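Local coordinates for 3-oxoacyl-[acyl-carrier-protein] synthase, mitochondrial (Arabidopsis thaliana, PDB 2IX4), which catalyses the condensation steps of mitochondrial fatty acid synthesis, adding two carbons from malonyl-ACP to a growing acyl chain, at residues Ser225-Ser230 with Asp242-Val247; Ala235-Asp240 with Asn386-Asp391; Ala198-Ala203 with Val256-Glu261. All coordinates share one frame; numbering follows the deposited sequence.

Contact 1: Ser225-Ser230 with Asp242-Val247; sequences STKFNS and DRDGFV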
# COMPACT_ATOMS: atom_id res chain seq x y z
N SER A 225 -15.40 -8.83 18.49
CA SER A 225 -16.55 -9.07 19.36
C SER A 225 -16.81 -10.58 19.50
O SER A 225 -16.80 -11.30 18.50
CB SER A 225 -17.79 -8.39 18.78
OG SER A 225 -18.96 -8.71 19.51
N THR A 226 -17.03 -11.04 20.73
CA THR A 226 -17.23 -12.48 20.99
C THR A 226 -18.50 -12.83 21.79
O THR A 226 -19.04 -13.93 21.64
CB THR A 226 -16.01 -13.13 21.70
OG1 THR A 226 -15.94 -12.68 23.06
CG2 THR A 226 -14.71 -12.80 20.98
N LYS A 227 -18.96 -11.91 22.64
CA LYS A 227 -20.05 -12.21 23.57
C LYS A 227 -21.47 -12.00 23.03
O LYS A 227 -22.45 -12.25 23.73
CB LYS A 227 -19.86 -11.45 24.90
CG LYS A 227 -20.23 -9.98 24.87
CD LYS A 227 -19.56 -9.25 26.03
CE LYS A 227 -20.17 -7.89 26.29
NZ LYS A 227 -21.30 -7.97 27.25
N PHE A 228 -21.57 -11.55 21.77
CA PHE A 228 -22.87 -11.33 21.14
C PHE A 228 -23.12 -12.28 19.97
O PHE A 228 -23.87 -11.94 19.04
CB PHE A 228 -23.00 -9.87 20.66
CG PHE A 228 -22.90 -8.85 21.76
CD1 PHE A 228 -21.78 -8.04 21.86
CD2 PHE A 228 -23.94 -8.70 22.68
CE1 PHE A 228 -21.68 -7.09 22.88
CE2 PHE A 228 -23.85 -7.75 23.70
CZ PHE A 228 -22.72 -6.94 23.80
N ASN A 229 -22.52 -13.46 20.02
CA ASN A 229 -22.65 -14.44 18.93
C ASN A 229 -24.08 -14.95 18.71
O ASN A 229 -24.45 -15.31 17.59
CB ASN A 229 -21.67 -15.61 19.12
CG ASN A 229 -20.22 -15.21 18.87
OD1 ASN A 229 -19.93 -14.21 18.22
ND2 ASN A 229 -19.29 -16.01 19.38
N SER A 230 -24.87 -14.97 19.78
CA SER A 230 -26.28 -15.37 19.73
C SER A 230 -27.20 -14.20 19.34
O SER A 230 -28.37 -14.41 19.00
CB SER A 230 -26.71 -15.96 21.06
OG SER A 230 -25.96 -17.12 21.37
N ASP A 242 -21.16 -1.71 26.67
CA ASP A 242 -21.01 -3.16 26.53
C ASP A 242 -20.29 -3.63 25.27
O ASP A 242 -20.30 -4.82 24.96
CB ASP A 242 -22.37 -3.84 26.67
CG ASP A 242 -22.63 -4.32 28.07
OD1 ASP A 242 -22.02 -5.34 28.47
OD2 ASP A 242 -23.43 -3.67 28.78
N ARG A 243 -19.65 -2.71 24.56
CA ARG A 243 -18.82 -3.05 23.39
C ARG A 243 -17.67 -3.98 23.79
O ARG A 243 -17.11 -3.84 24.88
CB ARG A 243 -18.31 -1.79 22.68
CG ARG A 243 -17.33 -0.94 23.48
CD ARG A 243 -17.11 0.43 22.84
NE ARG A 243 -16.13 1.24 23.55
CZ ARG A 243 -16.41 2.07 24.56
NH1 ARG A 243 -17.66 2.20 25.00
NH2 ARG A 243 -15.44 2.76 25.14
N ASP A 244 -17.33 -4.93 22.93
CA ASP A 244 -16.29 -5.92 23.25
C ASP A 244 -15.38 -6.29 22.06
O ASP A 244 -14.80 -7.38 22.03
CB ASP A 244 -16.92 -7.17 23.89
CG ASP A 244 -17.62 -8.08 22.88
OD1 ASP A 244 -18.29 -7.57 21.95
OD2 ASP A 244 -17.50 -9.31 23.02
N GLY A 245 -15.25 -5.37 21.10
CA GLY A 245 -14.41 -5.59 19.93
C GLY A 245 -15.21 -5.36 18.66
O GLY A 245 -16.44 -5.34 18.70
N PHE A 246 -14.52 -5.18 17.53
CA PHE A 246 -15.23 -4.93 16.28
C PHE A 246 -15.73 -6.20 15.59
O PHE A 246 -15.36 -7.32 15.96
CB PHE A 246 -14.44 -4.01 15.32
CG PHE A 246 -13.19 -4.61 14.76
CD1 PHE A 246 -13.23 -5.40 13.61
CD2 PHE A 246 -11.95 -4.33 15.33
CE1 PHE A 246 -12.06 -5.93 13.06
CE2 PHE A 246 -10.78 -4.86 14.80
CZ PHE A 246 -10.83 -5.66 13.66
N VAL A 247 -16.60 -6.01 14.61
CA VAL A 247 -17.14 -7.10 13.81
C VAL A 247 -16.60 -6.89 12.41
O VAL A 247 -16.80 -5.83 11.82
CB VAL A 247 -18.69 -7.07 13.81
CG1 VAL A 247 -19.25 -8.15 12.90
CG2 VAL A 247 -19.23 -7.23 15.23
O HOH W 1 -15.45 -10.27 24.14
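Ser-225 and Gly-245 bring two loop segments together, their CA atoms 4.1 Å apart, and Ser-225 N donates to Phe-246 O. Neither segment forms a helix or strand here. Asp-244 carries most of the side-chain contact. Its CG sits between the backbone N and the carbonyl carbon (chi1 76°), which turns the carboxylate to the backbone N-H groups of Thr-226 and Lys-227. Asp-244 OD2 accepts from Thr-226 N at 2.9 Å and from Lys-227 N at 3.0 Å. The two N-H groups reach that oxygen from opposite faces of the carboxylate plane, and both bonds are nearly straight. The other oxygen, Asp-244 OD1, takes the hydroxyl of Ser-225 OG at 2.8 Å on its syn side. A water joins OD2 to Thr-226 OG1. With both oxygens bonded, the carboxylate is held against rotation. An asparagine here would probably leave at least one of these N-H or hydroxyl donors without its acceptor and free the side chain to turn. Lys-227 lays CG and CD beside the same carboxylate, then bends at chi4. Its NZ makes a salt bridge to Asp-242 OD1 at 3.0 Å. The Phe-228 ring stands at a right angle to the Asp-244 carboxylate. At its edge, Phe-228 CE1 lies 3.4 Å from Asp-242 O. Gly-245 has phi 126°, and a CB there would collide with Ser-225 N. Next in the chain, Phe-246 packs edge-to-face on His-359, a predicted active-site residue. The contact joins two parts of the loop between helix 212-220 and strand 251-259, near the bound hexanoic acid of a thiolase-fold ketosynthase.

Contact 2: Ala235-Asp240 with Asn386-Asp391; sequences ASRPFD and NVKNPD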
# COMPACT_ATOMS: atom_id res chain seq x y z
N ALA A 235 -24.07 -6.93 18.04
CA ALA A 235 -22.65 -7.20 18.26
C ALA A 235 -21.75 -5.98 18.08
O ALA A 235 -20.74 -5.84 18.78
CB ALA A 235 -22.18 -8.34 17.36
N SER A 236 -22.11 -5.11 17.14
CA SER A 236 -21.34 -3.90 16.86
C SER A 236 -22.05 -2.71 17.47
O SER A 236 -23.15 -2.34 17.05
CB SER A 236 -21.15 -3.72 15.34
OG SER A 236 -20.28 -2.64 15.05
N ARG A 237 -21.43 -2.12 18.49
CA ARG A 237 -22.06 -1.07 19.28
C ARG A 237 -21.07 0.04 19.65
O ARG A 237 -20.65 0.14 20.80
CB ARG A 237 -22.70 -1.67 20.55
CG ARG A 237 -21.80 -2.63 21.32
CD ARG A 237 -22.50 -3.26 22.50
NE ARG A 237 -23.68 -4.00 22.08
CZ ARG A 237 -24.91 -3.79 22.53
NH1 ARG A 237 -25.16 -2.87 23.46
NH2 ARG A 237 -25.90 -4.54 22.06
N PRO A 238 -20.69 0.87 18.66
CA PRO A 238 -19.73 1.94 18.92
C PRO A 238 -20.20 2.87 20.04
O PRO A 238 -21.37 3.24 20.08
CB PRO A 238 -19.65 2.69 17.59
CG PRO A 238 -20.10 1.70 16.57
CD PRO A 238 -21.15 0.88 17.26
N PHE A 239 -19.29 3.22 20.95
CA PHE A 239 -19.54 4.13 22.08
C PHE A 239 -20.42 3.58 23.22
O PHE A 239 -20.66 4.28 24.20
CB PHE A 239 -20.10 5.49 21.59
CG PHE A 239 -19.23 6.22 20.60
CD1 PHE A 239 -19.73 6.59 19.36
CD2 PHE A 239 -17.91 6.57 20.92
CE1 PHE A 239 -18.94 7.28 18.44
CE2 PHE A 239 -17.11 7.26 20.01
CZ PHE A 239 -17.63 7.61 18.76
N ASP A 240 -20.89 2.34 23.08
CA ASP A 240 -21.72 1.69 24.11
C ASP A 240 -20.86 1.05 25.20
O ASP A 240 -19.78 0.55 24.93
CB ASP A 240 -22.63 0.64 23.48
CG ASP A 240 -23.65 0.07 24.46
OD1 ASP A 240 -24.64 0.76 24.75
OD2 ASP A 240 -23.44 -1.06 24.95
N ASN A 386 -27.06 0.73 18.44
CA ASN A 386 -26.80 -0.02 19.68
C ASN A 386 -26.16 0.74 20.85
O ASN A 386 -25.48 0.15 21.69
CB ASN A 386 -26.01 -1.31 19.38
CG ASN A 386 -26.76 -2.26 18.47
OD1 ASN A 386 -27.97 -2.43 18.60
ND2 ASN A 386 -26.04 -2.88 17.54
N VAL A 387 -26.40 2.05 20.91
CA VAL A 387 -25.96 2.85 22.06
C VAL A 387 -27.08 2.90 23.10
O VAL A 387 -27.84 3.86 23.18
CB VAL A 387 -25.51 4.28 21.66
CG1 VAL A 387 -24.74 4.93 22.81
CG2 VAL A 387 -24.65 4.24 20.42
N LYS A 388 -27.17 1.83 23.89
CA LYS A 388 -28.20 1.72 24.93
C LYS A 388 -27.71 2.35 26.22
O LYS A 388 -28.48 2.98 26.95
CB LYS A 388 -28.55 0.25 25.16
CG LYS A 388 -28.94 -0.49 23.89
CD LYS A 388 -28.64 -1.97 23.99
CE LYS A 388 -28.74 -2.64 22.62
NZ LYS A 388 -28.75 -4.12 22.75
N ASN A 389 -26.42 2.18 26.49
CA ASN A 389 -25.77 2.76 27.65
C ASN A 389 -24.47 3.44 27.22
O ASN A 389 -23.42 2.81 27.19
CB ASN A 389 -25.49 1.69 28.71
CG ASN A 389 -26.76 1.08 29.26
OD1 ASN A 389 -27.52 1.73 29.98
ND2 ASN A 389 -26.99 -0.19 28.93
N PRO A 390 -24.55 4.74 26.88
CA PRO A 390 -23.41 5.50 26.38
C PRO A 390 -22.23 5.50 27.36
O PRO A 390 -22.43 5.47 28.58
CB PRO A 390 -23.96 6.91 26.23
CG PRO A 390 -25.43 6.73 26.07
CD PRO A 390 -25.77 5.58 26.95
N ASP A 391 -21.02 5.52 26.81
CA ASP A 391 -19.78 5.56 27.59
C ASP A 391 -19.78 6.71 28.60
O ASP A 391 -20.26 7.80 28.28
CB ASP A 391 -18.58 5.68 26.63
CG ASP A 391 -17.25 5.43 27.31
OD1 ASP A 391 -16.73 6.35 27.97
OD2 ASP A 391 -16.71 4.31 27.18
O HOH W 2 -25.12 -1.66 27.00
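Arg-237 to Asp-240 form a type II beta turn that lies against 386-391, with CA atoms 4.9 Å apart at Arg-237 and Asn-386. A single beta bridge joins Asp-240 to Pro-390, and Asp-391 N donates to Phe-239 O. The contact ties two loops of the ketosynthase together. At the other end, Asn-386 ND2 reaches Ser-236 O at 3.0 Å. That carbonyl oxygen lies in the amide plane of Asn-386, but the donor stands above the carbonyl plane. Asn-386 ND2 also bonds Gln-233 O. Over one face of the Arg-237 guanidinium lies Asn-386 CB, above its centre. At the edge, Arg-237 NH1 makes a salt bridge to Asp-240 OD2 at 2.9 Å, across the turn. Lys-388 NZ lies near the same plane, at the other terminal nitrogen, 3.0 Å from Arg-237 NH2. Both are donors, so they do not bond each other. Glu-234 pairs with Lys-388 NZ and probably offsets the closeness of the two positive charges. Asp-391 is turned to another partner, Arg-243. Asp-240 CG stands anti to the backbone N (chi1 -172°), which sends the carboxylate to the backbone of 388-389. Its OD2 is also linked through a water to Asn-389 ND2. On the other oxygen, Asp-240 OD1, Asn-389 N bonds at 2.9 Å, nearly straight at 171°, while Lys-388 N adds a weak bond at 129°.

Contact 3: Ala198-Ala203 with Val256-Glu261; sequences ADVMVA and VLEEYE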
# COMPACT_ATOMS: atom_id res chain seq x y z
N ALA A 198 -2.68 14.37 -12.25
CA ALA A 198 -3.91 13.91 -12.89
C ALA A 198 -4.99 14.98 -12.79
O ALA A 198 -4.91 15.89 -11.97
CB ALA A 198 -4.39 12.62 -12.24
N ASP A 199 -6.01 14.86 -13.64
CA ASP A 199 -7.18 15.72 -13.57
C ASP A 199 -8.37 14.99 -12.94
O ASP A 199 -9.27 15.63 -12.39
CB ASP A 199 -7.57 16.23 -14.96
CG ASP A 199 -6.58 17.24 -15.51
OD1 ASP A 199 -5.93 17.96 -14.71
OD2 ASP A 199 -6.45 17.32 -16.75
N VAL A 200 -8.36 13.66 -13.05
CA VAL A 200 -9.41 12.79 -12.49
C VAL A 200 -8.74 11.60 -11.82
O VAL A 200 -7.83 11.00 -12.38
CB VAL A 200 -10.37 12.25 -13.59
CG1 VAL A 200 -11.47 11.40 -12.98
CG2 VAL A 200 -10.97 13.39 -14.42
N MET A 201 -9.20 11.26 -10.61
CA MET A 201 -8.73 10.07 -9.92
C MET A 201 -9.91 9.23 -9.42
O MET A 201 -10.82 9.75 -8.77
CB MET A 201 -7.81 10.42 -8.75
CG MET A 201 -6.44 10.98 -9.13
SD MET A 201 -5.31 9.81 -9.93
CE MET A 201 -4.96 8.66 -8.58
N VAL A 202 -9.87 7.94 -9.74
CA VAL A 202 -10.81 6.97 -9.22
C VAL A 202 -10.16 6.35 -7.98
O VAL A 202 -9.21 5.59 -8.10
CB VAL A 202 -11.12 5.88 -10.28
CG1 VAL A 202 -12.24 4.97 -9.80
CG2 VAL A 202 -11.50 6.53 -11.61
N ALA A 203 -10.67 6.71 -6.81
CA ALA A 203 -9.99 6.41 -5.55
C ALA A 203 -10.89 5.81 -4.48
O ALA A 203 -12.09 6.08 -4.44
CB ALA A 203 -9.30 7.67 -5.01
N VAL A 256 -15.10 9.26 -7.47
CA VAL A 256 -14.41 9.97 -8.54
C VAL A 256 -14.05 11.35 -8.03
O VAL A 256 -14.92 12.17 -7.73
CB VAL A 256 -15.26 10.06 -9.83
CG1 VAL A 256 -14.54 10.88 -10.89
CG2 VAL A 256 -15.57 8.67 -10.37
N LEU A 257 -12.75 11.59 -7.89
CA LEU A 257 -12.22 12.90 -7.56
C LEU A 257 -11.80 13.58 -8.86
O LEU A 257 -11.28 12.92 -9.76
CB LEU A 257 -11.01 12.77 -6.65
CG LEU A 257 -11.21 12.22 -5.23
CD1 LEU A 257 -9.89 11.69 -4.70
CD2 LEU A 257 -11.79 13.29 -4.31
N GLU A 258 -12.03 14.88 -8.96
CA GLU A 258 -11.51 15.64 -10.09
C GLU A 258 -11.30 17.11 -9.80
O GLU A 258 -11.94 17.69 -8.92
CB GLU A 258 -12.33 15.42 -11.37
CG GLU A 258 -13.70 16.03 -11.42
CD GLU A 258 -14.42 15.71 -12.74
OE1 GLU A 258 -14.08 16.30 -13.79
OE2 GLU A 258 -15.33 14.86 -12.72
N GLU A 259 -10.37 17.70 -10.55
CA GLU A 259 -10.05 19.11 -10.43
C GLU A 259 -11.29 19.95 -10.75
O GLU A 259 -12.02 19.67 -11.70
CB GLU A 259 -8.86 19.46 -11.33
CG GLU A 259 -8.26 20.84 -11.10
CD GLU A 259 -8.98 21.91 -11.90
OE1 GLU A 259 -9.42 21.62 -13.03
OE2 GLU A 259 -9.10 23.05 -11.39
N TYR A 260 -11.50 20.98 -9.93
CA TYR A 260 -12.73 21.78 -9.94
C TYR A 260 -13.05 22.42 -11.30
O TYR A 260 -14.19 22.34 -11.77
CB TYR A 260 -12.65 22.83 -8.82
CG TYR A 260 -13.89 23.68 -8.60
CD1 TYR A 260 -15.17 23.16 -8.75
CD2 TYR A 260 -13.76 25.02 -8.22
CE1 TYR A 260 -16.30 23.94 -8.54
CE2 TYR A 260 -14.89 25.82 -8.01
CZ TYR A 260 -16.15 25.27 -8.17
OH TYR A 260 -17.26 26.05 -7.96
N GLU A 261 -12.06 23.05 -11.93
CA GLU A 261 -12.27 23.68 -13.24
C GLU A 261 -12.60 22.65 -14.32
O GLU A 261 -13.43 22.91 -15.19
CB GLU A 261 -11.05 24.52 -13.65
CG GLU A 261 -10.78 25.72 -12.74
CD GLU A 261 -11.93 26.72 -12.70
OE1 GLU A 261 -12.59 26.93 -13.74
OE2 GLU A 261 -12.16 27.30 -11.62
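Val-200 faces Val-256 and Glu-258 from the neighbouring strand. Val-200 CB lies 4.0 Å from Leu-257 O, and the two methyls part from there. CG1 is anti to the backbone N (chi1 -178°). Val-200 CG1 meets Val-256 CG1 at 3.8 Å and also lies against Leu-257 O. Val-200 CG2 goes the other way and touches Glu-258 CB at 3.9 Å. The side chains of Val-200 and Glu-258 run side by side and point the same way. Beyond CG, the Glu-258 chain is extended, and its carboxylate makes a salt bridge to Arg-266. The loop residue Trp-105 also touches Val-200.

Strands 200-203 and 256-259 are antiparallel, with their axes 4.6 Å apart at the closest and 160° between their directions. They belong to the mixed sheet of the thiolase-like fold. Met-201 and Leu-257 form a hydrogen-bonded pair, with N to O bonds in both directions. Val-200 with Glu-258 and Val-202 with Val-256 are non-hydrogen-bonded pairs. At the strand end, Glu-259 N donates to Asp-199 O at 3.0 Å.

Val-200, Val-202, Val-256 and Glu-258 share one sheet face. Helix 87-102 packs there, on Val-202 and Val-256. Met-201 and Leu-257 point to the other face, where helix 181-195 covers both. Leu-257 CD1 also reaches Ala-203 CB at 4.1 Å. The Met-201 side chain leads away from Leu-257 and touches Ala-189 and Ile-193 of that helix. Strand 256-259 leads straight into a helix. Glu-259 is its N-cap, and Glu-259 OE2 accepts from Glu-261 N at 3.0 Å, from above the carboxylate plane. The other oxygen of that carboxylate, OE1, takes His-262 N.

Overall arrangement
Contacts 1 and 2 are neighbours, with centres about 11 Å apart. They touch through the salt bridge of Arg-243 with Asp-391 and through packing of Phe-228 on Arg-237. Three of their four segments lie in the loop between helix 212-220 and strand 251-259, in the order 225-230, 235-240, 242-247. The fourth, 386-391, follows strand 380-381. Contact 3 lies about 39 Å from contact 1 and about 37 Å from contact 2, between centres, on the opposite side of the chain's centre. Its strands 200-207 and 251-259 come before and after that long loop. Contact 3 thus pairs core-sheet strands, while contacts 1 and 2 involve the loop before strand 251-259, close to the predicted active-site His-359.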